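Local coordinates for protein lipase (PDB 4OPM) that probably hydrolyses the ester bonds of triacylglycerols or related lipids, as a putative lipase of the alpha/beta hydrolase fold, at residues A[137-149]-A[226-240]. Numbering follows the deposited sequence.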
ATOM      1  N   THR A 137      -9.781 -13.967   3.427  1.00 23.54           N
ATOM      2  CA  THR A 137      -9.954 -12.511   3.447  1.00 21.69           C
ATOM      3  C   THR A 137     -11.201 -12.135   4.275  1.00 25.41           C
ATOM      4  O   THR A 137     -12.331 -12.414   3.866  1.00 26.03           O
ATOM      5  CB  THR A 137     -10.021 -11.987   1.988  1.00 24.38           C
ATOM      6  OG1 THR A 137      -8.900 -12.499   1.237  1.00 21.39           O
ATOM      7  CG2 THR A 137     -10.079 -10.451   1.916  1.00 23.76           C
ATOM      8  N   LYS A 138     -10.990 -11.486   5.428  1.00 20.45           N
ATOM      9  CA  LYS A 138     -12.072 -11.079   6.337  1.00 19.51           C
ATOM     10  C   LYS A 138     -12.681  -9.745   5.915  1.00 22.34           C
ATOM     11  O   LYS A 138     -13.871  -9.526   6.122  1.00 21.23           O
ATOM     12  CB  LYS A 138     -11.549 -10.988   7.777  1.00 21.54           C
ATOM     13  CG  LYS A 138     -12.642 -11.034   8.842  1.00 27.75           C
ATOM     14  CD  LYS A 138     -12.034 -11.128  10.225  1.00 37.52           C
ATOM     15  CE  LYS A 138     -13.022 -11.604  11.251  1.00 46.72           C
ATOM     16  NZ  LYS A 138     -12.351 -11.921  12.540  1.00 58.21           N
ATOM     17  N   SER A 139     -11.852  -8.839   5.386  1.00 18.58           N
ATOM     18  CA  SER A 139     -12.300  -7.515   4.945  1.00 17.96           C
ATOM     19  C   SER A 139     -11.257  -6.917   4.044  1.00 20.11           C
ATOM     20  O   SER A 139     -10.098  -7.352   4.051  1.00 18.67           O
ATOM     21  CB  SER A 139     -12.560  -6.586   6.140  1.00 18.26           C
ATOM     22  OG  SER A 139     -11.352  -6.079   6.689  1.00 18.22           O
ATOM     23  N   LEU A 140     -11.669  -5.897   3.292  1.00 16.85           N
ATOM     24  CA  LEU A 140     -10.796  -5.196   2.364  0.70 16.68           C
ATOM     25  C   LEU A 140     -10.895  -3.683   2.583  1.00 19.58           C
ATOM     26  O   LEU A 140     -11.998  -3.150   2.698  1.00 19.01           O
ATOM     27  CB  LEU A 140     -11.232  -5.577   0.944  0.70 17.65           C
ATOM     28  CG  LEU A 140     -10.211  -5.523  -0.189  0.70 22.94           C
ATOM     29  CD1 LEU A 140      -9.059  -6.531   0.034  0.70 24.18           C
ATOM     30  CD2 LEU A 140     -10.888  -5.861  -1.508  0.70 22.01           C
ATOM     31  N   PHE A 141      -9.749  -3.000   2.646  1.00 16.13           N
ATOM     32  CA  PHE A 141      -9.736  -1.553   2.798  1.00 14.60           C
ATOM     33  C   PHE A 141      -8.901  -1.017   1.654  1.00 18.98           C
ATOM     34  O   PHE A 141      -7.709  -1.308   1.567  1.00 19.49           O
ATOM     35  CB  PHE A 141      -9.218  -1.110   4.176  1.00 15.33           C
ATOM     36  CG  PHE A 141      -9.113   0.386   4.406  1.00 15.70           C
ATOM     37  CD1 PHE A 141      -9.987   1.273   3.774  1.00 17.43           C
ATOM     38  CD2 PHE A 141      -8.175   0.904   5.296  1.00 18.40           C
ATOM     39  CE1 PHE A 141      -9.896   2.652   4.002  1.00 18.39           C
ATOM     40  CE2 PHE A 141      -8.102   2.277   5.543  1.00 19.96           C
ATOM     41  CZ  PHE A 141      -8.963   3.143   4.901  1.00 17.87           C
ATOM     42  N   LEU A 142      -9.551  -0.324   0.722  1.00 15.17           N
ATOM     43  CA  LEU A 142      -8.891   0.185  -0.467  1.00 14.86           C
ATOM     44  C   LEU A 142      -8.674   1.679  -0.353  1.00 17.23           C
ATOM     45  O   LEU A 142      -9.632   2.445  -0.308  1.00 17.02           O
ATOM     46  CB  LEU A 142      -9.711  -0.150  -1.721  1.00 15.01           C
ATOM     47  CG  LEU A 142      -9.989  -1.654  -1.978  1.00 19.64           C
ATOM     48  CD1 LEU A 142     -10.957  -1.853  -3.151  1.00 18.85           C
ATOM     49  CD2 LEU A 142      -8.682  -2.434  -2.214  1.00 21.14           C
ATOM     50  N   VAL A 143      -7.409   2.086  -0.327  1.00 13.33           N
ATOM     51  CA  VAL A 143      -7.043   3.496  -0.222  1.00 13.70           C
ATOM     52  C   VAL A 143      -6.446   3.932  -1.561  1.00 16.53           C
ATOM     53  O   VAL A 143      -5.310   3.563  -1.859  1.00 17.87           O
ATOM     54  CB  VAL A 143      -6.070   3.773   0.965  1.00 16.39           C
ATOM     55  CG1 VAL A 143      -5.822   5.280   1.115  1.00 14.83           C
ATOM     56  CG2 VAL A 143      -6.585   3.166   2.281  1.00 16.41           C
ATOM     57  N   ASP A 144      -7.200   4.714  -2.362  1.00 14.60           N
ATOM     58  CA  ASP A 144      -6.765   5.194  -3.697  1.00 13.83           C
ATOM     59  C   ASP A 144      -6.143   4.022  -4.492  1.00 18.17           C
ATOM     60  O   ASP A 144      -5.011   4.110  -4.980  1.00 17.31           O
ATOM     61  CB  ASP A 144      -5.782   6.369  -3.552  1.00 14.30           C
ATOM     62  CG  ASP A 144      -6.407   7.543  -2.810  1.00 15.57           C
ATOM     63  OD1 ASP A 144      -6.632   7.417  -1.589  1.00 16.59           O
ATOM     64  OD2 ASP A 144      -6.747   8.556  -3.471  1.00 16.89           O
ATOM     65  N   SER A 145      -6.861   2.895  -4.513  1.00 15.90           N
ATOM     66  CA  SER A 145      -6.407   1.646  -5.097  1.00 15.19           C
ATOM     67  C   SER A 145      -6.280   1.696  -6.610  1.00 19.43           C
ATOM     68  O   SER A 145      -7.101   2.313  -7.297  1.00 19.14           O
ATOM     69  CB  SER A 145      -7.388   0.528  -4.742  1.00 16.39           C
ATOM     70  OG  SER A 145      -6.980  -0.717  -5.287  1.00 20.47           O
ATOM     71  N   GLY A 146      -5.325   0.929  -7.114  1.00 17.82           N
ATOM     72  CA  GLY A 146      -5.182   0.723  -8.548  1.00 17.90           C
ATOM     73  C   GLY A 146      -6.229  -0.273  -9.018  1.00 22.45           C
ATOM     74  O   GLY A 146      -6.990  -0.842  -8.219  1.00 20.14           O
ATOM     75  N   GLY A 147      -6.242  -0.498 -10.318  1.00 20.54           N
ATOM     76  CA  GLY A 147      -7.163  -1.399 -10.986  1.00 21.39           C
ATOM     77  C   GLY A 147      -7.282  -0.982 -12.432  1.00 24.20           C
ATOM     78  O   GLY A 147      -6.516  -0.134 -12.895  1.00 24.14           O
ATOM     79  N   ILE A 148      -8.239  -1.554 -13.149  1.00 20.31           N
ATOM     80  CA  ILE A 148      -8.435  -1.214 -14.570  1.00 19.83           C
ATOM     81  C   ILE A 148      -9.872  -0.736 -14.684  1.00 23.52           C
ATOM     82  O   ILE A 148     -10.807  -1.532 -14.569  1.00 21.81           O
ATOM     83  CB  ILE A 148      -8.060  -2.371 -15.545  1.00 22.64           C
ATOM     84  CG1 ILE A 148      -6.711  -3.027 -15.135  1.00 23.44           C
ATOM     85  CG2 ILE A 148      -7.993  -1.815 -16.957  1.00 24.33           C
ATOM     86  CD1 ILE A 148      -6.248  -4.274 -15.978  1.00 27.15           C
ATOM     87  N   PHE A 149     -10.036   0.584 -14.861  1.00 20.82           N
ATOM     88  CA  PHE A 149     -11.317   1.255 -14.748  1.00 20.55           C
ATOM     89  C   PHE A 149     -11.843   1.900 -16.018  1.00 25.80           C
ATOM     90  O   PHE A 149     -11.081   2.512 -16.761  1.00 26.05           O
ATOM     91  CB  PHE A 149     -11.176   2.352 -13.671  1.00 21.20           C
ATOM     92  CG  PHE A 149     -10.590   1.880 -12.352  1.00 21.65           C
ATOM     93  CD1 PHE A 149     -11.345   1.105 -11.474  1.00 24.40           C
ATOM     94  CD2 PHE A 149      -9.293   2.225 -11.981  1.00 23.07           C
ATOM     95  CE1 PHE A 149     -10.807   0.663 -10.258  1.00 24.28           C
ATOM     96  CE2 PHE A 149      -8.754   1.788 -10.760  1.00 25.26           C
ATOM     97  CZ  PHE A 149      -9.513   1.007  -9.907  1.00 23.43           C
ATOM     98  N   PHE A 226     -11.155  -6.807 -15.147  1.00 22.96           N
ATOM     99  CA  PHE A 226     -11.219  -6.299 -13.782  1.00 21.87           C
ATOM    100  C   PHE A 226     -12.608  -6.528 -13.187  1.00 26.87           C
ATOM    101  O   PHE A 226     -12.708  -6.854 -12.003  1.00 26.65           O
ATOM    102  CB  PHE A 226     -10.837  -4.819 -13.757  1.00 22.49           C
ATOM    103  CG  PHE A 226     -10.690  -4.261 -12.363  1.00 22.31           C
ATOM    104  CD1 PHE A 226      -9.601  -4.604 -11.571  1.00 24.02           C
ATOM    105  CD2 PHE A 226     -11.630  -3.373 -11.853  1.00 23.37           C
ATOM    106  CE1 PHE A 226      -9.472  -4.090 -10.278  1.00 23.40           C
ATOM    107  CE2 PHE A 226     -11.493  -2.847 -10.567  1.00 24.76           C
ATOM    108  CZ  PHE A 226     -10.417  -3.215  -9.787  1.00 22.28           C
ATOM    109  N   ALA A 227     -13.672  -6.400 -14.015  1.00 23.85           N
ATOM    110  CA  ALA A 227     -15.051  -6.646 -13.584  1.00 24.10           C
ATOM    111  C   ALA A 227     -15.244  -8.131 -13.242  1.00 29.31           C
ATOM    112  O   ALA A 227     -15.942  -8.448 -12.277  1.00 29.95           O
ATOM    113  CB  ALA A 227     -16.029  -6.212 -14.659  1.00 25.41           C
ATOM    114  N   VAL A 228     -14.579  -9.033 -13.995  1.00 26.02           N
ATOM    115  CA  VAL A 228     -14.638 -10.480 -13.749  1.00 26.88           C
ATOM    116  C   VAL A 228     -13.975 -10.782 -12.387  1.00 28.86           C
ATOM    117  O   VAL A 228     -14.542 -11.518 -11.576  1.00 29.12           O
ATOM    118  CB  VAL A 228     -14.020 -11.298 -14.922  1.00 32.13           C
ATOM    119  CG1 VAL A 228     -13.805 -12.765 -14.543  1.00 32.77           C
ATOM    120  CG2 VAL A 228     -14.883 -11.193 -16.180  1.00 32.96           C
ATOM    121  N   LEU A 229     -12.813 -10.171 -12.120  1.00 24.74           N
ATOM    122  CA  LEU A 229     -12.112 -10.344 -10.852  1.00 23.45           C
ATOM    123  C   LEU A 229     -12.969  -9.831  -9.668  1.00 25.81           C
ATOM    124  O   LEU A 229     -13.159 -10.559  -8.693  1.00 25.19           O
ATOM    125  CB  LEU A 229     -10.745  -9.621 -10.878  1.00 23.46           C
ATOM    126  CG  LEU A 229     -10.041  -9.410  -9.507  1.00 27.26           C
ATOM    127  CD1 LEU A 229      -9.596 -10.744  -8.894  1.00 28.05           C
ATOM    128  CD2 LEU A 229      -8.864  -8.446  -9.623  1.00 28.71           C
ATOM    129  N   THR A 230     -13.454  -8.581  -9.746  1.00 22.33           N
ATOM    130  CA  THR A 230     -14.209  -7.950  -8.649  1.00 21.61           C
ATOM    131  C   THR A 230     -15.548  -8.655  -8.382  1.00 26.44           C
ATOM    132  O   THR A 230     -15.980  -8.687  -7.230  1.00 25.42           O
ATOM    133  CB  THR A 230     -14.408  -6.454  -8.875  1.00 24.53           C
ATOM    134  OG1 THR A 230     -15.058  -6.244 -10.129  1.00 23.39           O
ATOM    135  CG2 THR A 230     -13.097  -5.679  -8.816  1.00 24.71           C
ATOM    136  N   LYS A 231     -16.150  -9.294  -9.412  1.00 25.38           N
ATOM    137  CA  LYS A 231     -17.397 -10.057  -9.274  1.00 26.78           C
ATOM    138  C   LYS A 231     -17.227 -11.214  -8.264  1.00 30.20           C
ATOM    139  O   LYS A 231     -18.178 -11.569  -7.584  1.00 31.52           O
ATOM    140  CB  LYS A 231     -17.828 -10.609 -10.655  1.00 31.15           C
ATOM    141  CG  LYS A 231     -19.254 -11.139 -10.716  1.00 49.96           C
ATOM    142  CD  LYS A 231     -19.621 -11.606 -12.116  1.00 64.00           C
ATOM    143  CE  LYS A 231     -21.018 -12.176 -12.147  1.00 79.63           C
ATOM    144  NZ  LYS A 231     -21.343 -12.783 -13.466  1.00 91.51           N
ATOM    145  N   THR A 232     -16.015 -11.767  -8.155  1.00 26.66           N
ATOM    146  CA  THR A 232     -15.702 -12.901  -7.276  1.00 27.19           C
ATOM    147  C   THR A 232     -15.380 -12.467  -5.821  1.00 30.37           C
ATOM    148  O   THR A 232     -15.203 -13.340  -4.960  1.00 30.76           O
ATOM    149  CB  THR A 232     -14.521 -13.721  -7.855  1.00 35.69           C
ATOM    150  OG1 THR A 232     -13.296 -12.994  -7.722  1.00 33.08           O
ATOM    151  CG2 THR A 232     -14.735 -14.145  -9.306  1.00 38.17           C
ATOM    152  N   ILE A 233     -15.282 -11.146  -5.549  1.00 24.05           N
ATOM    153  CA  ILE A 233     -14.917 -10.640  -4.218  1.00 22.77           C
ATOM    154  C   ILE A 233     -16.180 -10.321  -3.387  1.00 25.37           C
ATOM    155  O   ILE A 233     -16.909  -9.388  -3.703  1.00 25.47           O
ATOM    156  CB  ILE A 233     -13.976  -9.406  -4.338  1.00 24.61           C
ATOM    157  CG1 ILE A 233     -12.660  -9.781  -5.071  1.00 25.48           C
ATOM    158  CG2 ILE A 233     -13.672  -8.812  -2.943  1.00 22.89           C
ATOM    159  CD1 ILE A 233     -11.810  -8.600  -5.548  1.00 29.42           C
ATOM    160  N   ASP A 234     -16.415 -11.092  -2.321  1.00 22.90           N
ATOM    161  CA  ASP A 234     -17.588 -10.914  -1.448  1.00 23.51           C
ATOM    162  C   ASP A 234     -17.205 -10.234  -0.137  1.00 25.10           C
ATOM    163  O   ASP A 234     -18.082  -9.945   0.674  1.00 25.09           O
ATOM    164  CB  ASP A 234     -18.239 -12.284  -1.134  1.00 27.22           C
ATOM    165  CG  ASP A 234     -18.940 -12.970  -2.297  1.00 47.45           C
ATOM    166  OD1 ASP A 234     -19.134 -12.317  -3.353  1.00 49.32           O
ATOM    167  OD2 ASP A 234     -19.315 -14.151  -2.145  1.00 59.18           O
ATOM    168  N   ALA A 235     -15.904 -10.008   0.086  1.00 21.56           N
ATOM    169  CA  ALA A 235     -15.405  -9.411   1.334  1.00 20.95           C
ATOM    170  C   ALA A 235     -16.042  -8.034   1.615  1.00 22.43           C
ATOM    171  O   ALA A 235     -16.176  -7.224   0.679  1.00 19.61           O
ATOM    172  CB  ALA A 235     -13.891  -9.258   1.274  1.00 21.98           C
ATOM    173  N   PRO A 236     -16.459  -7.749   2.880  1.00 20.19           N
ATOM    174  CA  PRO A 236     -16.921  -6.382   3.196  1.00 19.60           C
ATOM    175  C   PRO A 236     -15.772  -5.422   2.889  1.00 22.41           C
ATOM    176  O   PRO A 236     -14.621  -5.717   3.241  1.00 19.59           O
ATOM    177  CB  PRO A 236     -17.276  -6.441   4.684  1.00 21.66           C
ATOM    178  CG  PRO A 236     -16.519  -7.590   5.220  1.00 26.34           C
ATOM    179  CD  PRO A 236     -16.358  -8.581   4.095  1.00 22.34           C
ATOM    180  N   THR A 237     -16.061  -4.330   2.163  1.00 20.07           N
ATOM    181  CA  THR A 237     -15.003  -3.441   1.681  1.00 19.24           C
ATOM    182  C   THR A 237     -15.266  -1.981   2.035  1.00 21.17           C
ATOM    183  O   THR A 237     -16.384  -1.472   1.885  1.00 19.66           O
ATOM    184  CB  THR A 237     -14.847  -3.631   0.144  1.00 24.43           C
ATOM    185  OG1 THR A 237     -14.559  -5.006  -0.142  1.00 23.11           O
ATOM    186  CG2 THR A 237     -13.753  -2.748  -0.472  1.00 20.98           C
ATOM    187  N   LEU A 238     -14.203  -1.315   2.487  1.00 16.39           N
ATOM    188  CA  LEU A 238     -14.168   0.101   2.772  1.00 15.85           C
ATOM    189  C   LEU A 238     -13.300   0.750   1.699  1.00 19.42           C
ATOM    190  O   LEU A 238     -12.208   0.253   1.409  1.00 18.20           O
ATOM    191  CB  LEU A 238     -13.623   0.372   4.190  1.00 15.31           C
ATOM    192  CG  LEU A 238     -13.549   1.846   4.633  1.00 18.50           C
ATOM    193  CD1 LEU A 238     -14.951   2.478   4.710  1.00 18.73           C
ATOM    194  CD2 LEU A 238     -12.855   1.971   5.979  1.00 17.90           C
ATOM    195  N   ILE A 239     -13.798   1.828   1.095  1.00 16.42           N
ATOM    196  CA  ILE A 239     -13.071   2.553   0.044  1.00 15.19           C
ATOM    197  C   ILE A 239     -12.837   3.949   0.536  1.00 17.77           C
ATOM    198  O   ILE A 239     -13.786   4.615   0.941  1.00 17.70           O
ATOM    199  CB  ILE A 239     -13.858   2.555  -1.309  1.00 17.42           C
ATOM    200  CG1 ILE A 239     -14.150   1.121  -1.815  1.00 16.66           C
ATOM    201  CG2 ILE A 239     -13.156   3.403  -2.400  1.00 18.38           C
ATOM    202  CD1 ILE A 239     -15.392   1.043  -2.738  1.00 17.64           C
ATOM    203  N   LEU A 240     -11.596   4.421   0.453  1.00 16.19           N
ATOM    204  CA  LEU A 240     -11.277   5.787   0.860  1.00 16.08           C
ATOM    205  C   LEU A 240     -10.395   6.423  -0.211  1.00 18.69           C
ATOM    206  O   LEU A 240      -9.485   5.785  -0.729  1.00 17.01           O
ATOM    207  CB  LEU A 240     -10.619   5.825   2.251  1.00 15.93           C
ATOM    208  CG  LEU A 240     -10.438   7.211   2.868  1.00 20.37           C
ATOM    209  CD1 LEU A 240     -10.610   7.167   4.380  1.00 19.66           C
ATOM    210  CD2 LEU A 240      -9.070   7.800   2.504  1.00 21.37           C
TER
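F141 and L238, paired across two parallel strands, point the same way from the sheet. The F141 ring, its CG anti to the backbone N (chi1 178°), presents its CD1–CE1 rim to the leucine: CE1 lies 3.6 Å from L238 CD2 and, further along, 3.7 Å from L240 CB, which sits at the ring edge near its plane. V143 CG2 sits over one face, toward the rim, and Y288 stacks on the ring. On the other face of the sheet L140 and T237 lie side by side, L140 CB 3.5 Å from T237 OG1; that hydroxyl turns back to donate to A235 O, while T237 CG2 meets L142 CD1 at an oblique crossing. Five backbone hydrogen bonds, the first from L140 N to P236 O and the last from D144 N to L240 O, hold this register. These are neighbouring parallel strands of the alpha/beta hydrolase sheet, with 137-143 lying between 114-119 and 237-242. At their C-terminal ends D144 OD2 accepts from G242 N and lies close to the like-charged OD2 of D245, and the D144 side chain touches H274; both belong to a probable Ser-His-Asp triad with S120. Past the sheet, loop 144-149 meets helix 223-231 through the F226 ring: the backbone of G147 and I148 lies over one face, toward the rim, and T230 CG2 of its own helix over the opposite face. F149 meets this ring obliquely, planes at 73° and CE1 3.6 Å from F226 CE2.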